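Local structure of pseudouridine synthase (Pyrococcus abyssi, 2AUS) at residues A[108-119]-A[166-176]. The protein probably isomerises specific uridines in RNA to pseudouridine, as the archaeal Cbf5 member of the TruB family of pseudouridine synthases. Residues are numbered along the deposited sequence; the frame is centred on the assembly and turned at random.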
# COMPACT_ATOMS: atom_id res chain seq x y z
N LYS A 108 11.66 -18.71 18.66
CA LYS A 108 10.91 -18.40 17.45
C LYS A 108 11.21 -19.31 16.28
O LYS A 108 12.30 -19.86 16.16
CB LYS A 108 11.15 -16.94 17.06
CG LYS A 108 10.53 -15.99 18.06
CD LYS A 108 11.08 -14.61 17.97
CE LYS A 108 10.49 -13.74 19.06
NZ LYS A 108 10.73 -14.34 20.40
N GLU A 109 10.22 -19.48 15.43
CA GLU A 109 10.37 -20.30 14.25
C GLU A 109 10.02 -19.45 13.04
O GLU A 109 9.09 -18.65 13.07
CB GLU A 109 9.44 -21.52 14.29
CG GLU A 109 9.68 -22.50 13.15
CD GLU A 109 8.63 -23.60 13.08
OE1 GLU A 109 7.45 -23.27 12.82
OE2 GLU A 109 8.99 -24.77 13.30
N TYR A 110 10.79 -19.64 11.97
CA TYR A 110 10.56 -18.88 10.75
C TYR A 110 10.64 -19.81 9.56
O TYR A 110 11.16 -20.92 9.64
CB TYR A 110 11.65 -17.83 10.58
CG TYR A 110 11.71 -16.75 11.63
CD1 TYR A 110 11.06 -15.53 11.44
CD2 TYR A 110 12.45 -16.92 12.79
CE1 TYR A 110 11.15 -14.51 12.38
CE2 TYR A 110 12.55 -15.91 13.74
CZ TYR A 110 11.90 -14.70 13.53
OH TYR A 110 11.98 -13.69 14.45
N VAL A 111 10.10 -19.34 8.44
CA VAL A 111 10.20 -20.06 7.19
C VAL A 111 10.86 -18.99 6.34
O VAL A 111 10.39 -17.86 6.26
CB VAL A 111 8.83 -20.45 6.62
CG1 VAL A 111 8.99 -20.92 5.17
CG2 VAL A 111 8.25 -21.57 7.45
N ALA A 112 11.98 -19.34 5.71
CA ALA A 112 12.70 -18.37 4.92
C ALA A 112 13.15 -18.86 3.57
O ALA A 112 13.44 -20.04 3.38
CB ALA A 112 13.92 -17.88 5.71
N LEU A 113 13.20 -17.92 2.64
CA LEU A 113 13.63 -18.21 1.29
C LEU A 113 15.01 -17.57 1.12
O LEU A 113 15.16 -16.35 1.14
CB LEU A 113 12.65 -17.62 0.28
CG LEU A 113 13.10 -17.74 -1.18
CD1 LEU A 113 13.40 -19.20 -1.50
CD2 LEU A 113 12.01 -17.20 -2.10
N MET A 114 16.02 -18.41 0.94
CA MET A 114 17.38 -17.93 0.77
C MET A 114 17.79 -18.03 -0.70
O MET A 114 17.57 -19.05 -1.34
CB MET A 114 18.34 -18.76 1.63
CG MET A 114 19.82 -18.58 1.29
SD MET A 114 20.89 -19.49 2.42
CE MET A 114 20.73 -21.18 1.78
N HIS A 115 18.37 -16.96 -1.22
CA HIS A 115 18.81 -16.95 -2.60
C HIS A 115 20.34 -16.93 -2.65
O HIS A 115 20.97 -15.97 -2.22
CB HIS A 115 18.26 -15.74 -3.34
CG HIS A 115 18.61 -15.72 -4.79
ND1 HIS A 115 18.15 -16.67 -5.68
CD2 HIS A 115 19.43 -14.90 -5.50
CE1 HIS A 115 18.67 -16.44 -6.87
NE2 HIS A 115 19.45 -15.38 -6.79
N LEU A 116 20.94 -18.00 -3.18
CA LEU A 116 22.39 -18.09 -3.29
C LEU A 116 22.86 -17.27 -4.49
O LEU A 116 22.21 -17.25 -5.53
CB LEU A 116 22.82 -19.54 -3.44
CG LEU A 116 22.47 -20.40 -2.23
CD1 LEU A 116 22.89 -21.83 -2.47
CD2 LEU A 116 23.16 -19.82 -0.99
N HIS A 117 23.99 -16.59 -4.33
CA HIS A 117 24.54 -15.76 -5.39
C HIS A 117 25.43 -16.54 -6.36
O HIS A 117 26.02 -15.97 -7.27
CB HIS A 117 25.30 -14.58 -4.79
CG HIS A 117 24.42 -13.63 -4.04
ND1 HIS A 117 23.40 -12.93 -4.64
CD2 HIS A 117 24.41 -13.27 -2.73
CE1 HIS A 117 22.79 -12.18 -3.74
NE2 HIS A 117 23.38 -12.36 -2.57
N GLY A 118 25.52 -17.85 -6.15
CA GLY A 118 26.32 -18.70 -7.00
C GLY A 118 25.83 -20.12 -6.90
O GLY A 118 25.25 -20.51 -5.89
N ASP A 119 26.05 -20.91 -7.95
CA ASP A 119 25.61 -22.30 -7.96
C ASP A 119 26.35 -23.16 -6.95
O ASP A 119 27.58 -23.12 -6.85
CB ASP A 119 25.77 -22.89 -9.36
CG ASP A 119 25.10 -22.04 -10.42
OD1 ASP A 119 23.94 -21.64 -10.23
OD2 ASP A 119 25.75 -21.78 -11.46
N ARG A 166 19.41 -22.06 -7.03
CA ARG A 166 19.95 -21.10 -6.09
C ARG A 166 18.97 -20.72 -4.99
O ARG A 166 19.31 -19.97 -4.08
CB ARG A 166 20.38 -19.84 -6.83
CG ARG A 166 21.47 -20.10 -7.85
CD ARG A 166 22.14 -18.82 -8.26
NE ARG A 166 23.25 -19.10 -9.17
CZ ARG A 166 24.04 -18.15 -9.67
NH1 ARG A 166 23.84 -16.88 -9.34
NH2 ARG A 166 25.02 -18.49 -10.50
N ASP A 167 17.74 -21.23 -5.09
CA ASP A 167 16.72 -20.92 -4.10
C ASP A 167 16.55 -22.03 -3.08
O ASP A 167 16.35 -23.20 -3.42
CB ASP A 167 15.39 -20.63 -4.79
CG ASP A 167 15.44 -19.35 -5.62
OD1 ASP A 167 15.66 -18.27 -5.04
OD2 ASP A 167 15.24 -19.44 -6.85
N VAL A 168 16.65 -21.65 -1.81
CA VAL A 168 16.53 -22.60 -0.72
C VAL A 168 15.43 -22.15 0.23
O VAL A 168 15.52 -21.09 0.83
CB VAL A 168 17.86 -22.73 0.06
CG1 VAL A 168 17.73 -23.78 1.16
CG2 VAL A 168 18.98 -23.10 -0.89
N LEU A 169 14.39 -22.97 0.33
CA LEU A 169 13.27 -22.69 1.21
C LEU A 169 13.48 -23.55 2.46
O LEU A 169 13.50 -24.78 2.37
CB LEU A 169 11.95 -23.05 0.52
CG LEU A 169 10.67 -22.93 1.35
CD1 LEU A 169 10.38 -21.47 1.67
CD2 LEU A 169 9.50 -23.54 0.58
N PHE A 170 13.63 -22.92 3.62
CA PHE A 170 13.84 -23.70 4.83
C PHE A 170 13.12 -23.17 6.05
O PHE A 170 12.76 -21.99 6.11
CB PHE A 170 15.34 -23.82 5.11
CG PHE A 170 16.00 -22.54 5.53
CD1 PHE A 170 16.22 -22.26 6.88
CD2 PHE A 170 16.43 -21.62 4.58
CE1 PHE A 170 16.87 -21.09 7.28
CE2 PHE A 170 17.08 -20.45 4.97
CZ PHE A 170 17.30 -20.19 6.32
N ARG A 171 12.91 -24.06 7.01
CA ARG A 171 12.25 -23.71 8.26
C ARG A 171 13.33 -23.74 9.32
O ARG A 171 14.19 -24.62 9.32
CB ARG A 171 11.16 -24.74 8.58
CG ARG A 171 10.63 -24.67 10.00
CD ARG A 171 9.49 -25.66 10.18
NE ARG A 171 8.25 -25.15 9.61
CZ ARG A 171 7.45 -25.83 8.80
NH1 ARG A 171 7.75 -27.08 8.45
NH2 ARG A 171 6.34 -25.27 8.34
N VAL A 172 13.32 -22.76 10.21
CA VAL A 172 14.33 -22.68 11.25
C VAL A 172 13.77 -22.28 12.60
O VAL A 172 12.97 -21.35 12.71
CB VAL A 172 15.44 -21.67 10.84
CG1 VAL A 172 14.83 -20.31 10.57
CG2 VAL A 172 16.48 -21.56 11.94
N GLY A 173 14.19 -23.01 13.63
CA GLY A 173 13.76 -22.72 14.99
C GLY A 173 14.96 -22.04 15.61
O GLY A 173 16.09 -22.51 15.44
N VAL A 174 14.74 -20.93 16.32
CA VAL A 174 15.84 -20.19 16.92
C VAL A 174 15.53 -19.63 18.30
O VAL A 174 14.37 -19.46 18.69
CB VAL A 174 16.25 -19.01 16.02
CG1 VAL A 174 16.64 -19.50 14.64
CG2 VAL A 174 15.09 -18.00 15.93
N GLU A 175 16.60 -19.31 19.03
CA GLU A 175 16.48 -18.73 20.35
C GLU A 175 16.04 -17.28 20.15
O GLU A 175 16.26 -16.70 19.08
CB GLU A 175 17.85 -18.77 21.05
CG GLU A 175 17.83 -18.31 22.50
CD GLU A 175 19.19 -18.39 23.17
OE1 GLU A 175 19.26 -18.22 24.41
OE2 GLU A 175 20.20 -18.63 22.46
N ALA A 176 15.41 -16.68 21.15
CA ALA A 176 14.97 -15.29 21.04
C ALA A 176 16.14 -14.38 20.69
O ALA A 176 17.25 -14.58 21.19
CB ALA A 176 14.32 -14.85 22.33
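Arg-166 O takes the N-H of Leu-116 at 2.7 Å in a nearly straight bond (175° at the hydrogen), and the CA-H of His-115 adds a weaker contact, CA to O 3.4 Å. Further out, Arg-166 NE forms a salt bridge to Asp-119 OD1 at 2.8 Å; the nitrogen offers the edge of its guanidinium, but meets the carboxylate from 55° above its plane. Extended from CG to NE, the arginine runs along the loop after strand 108-116 and lays one guanidinium face over Gly-118, whose CA lies 3.6 Å from Arg-166 CZ. With an alanine here, Asp-119 would probably lose its charged mate and the CA of Gly-118 the flat group packed against it. One pair further in, His-115 ND1 donates to Asp-167 OD1 at 3.0 Å, tilted somewhat from the ring plane; Asp-167 OD2 carries a salt bridge to a basic side chain of another protein chain. From here 108-116 and 167-174 run antiparallel as central neighbours of a six-stranded sheet in the TruB-type synthase domain, with paired bonds at Met-114/Val-168, Ala-112/Phe-170, Tyr-110/Val-172 and Lys-108/Val-174. On the face packed by helices 122-131 and 180-191, the bend at chi3 (77°) brings Met-114 CE alongside Val-168, 3.7 Å from its CB. Phe-170 sets one ring face over Ala-112 CB and turns its edge to Met-114 CB. On the opposite face of the sheet, Val-111 CG1 touches Leu-169 CD1 at 3.8 Å, and both residues also pack on that other protein. Beside them Glu-109 OE2 makes only a long salt bridge to Arg-171 NE (3.8 Å), while Tyr-157 and Thr-203 hold the carboxylate and Glu-159 pairs with Arg-171 NH1.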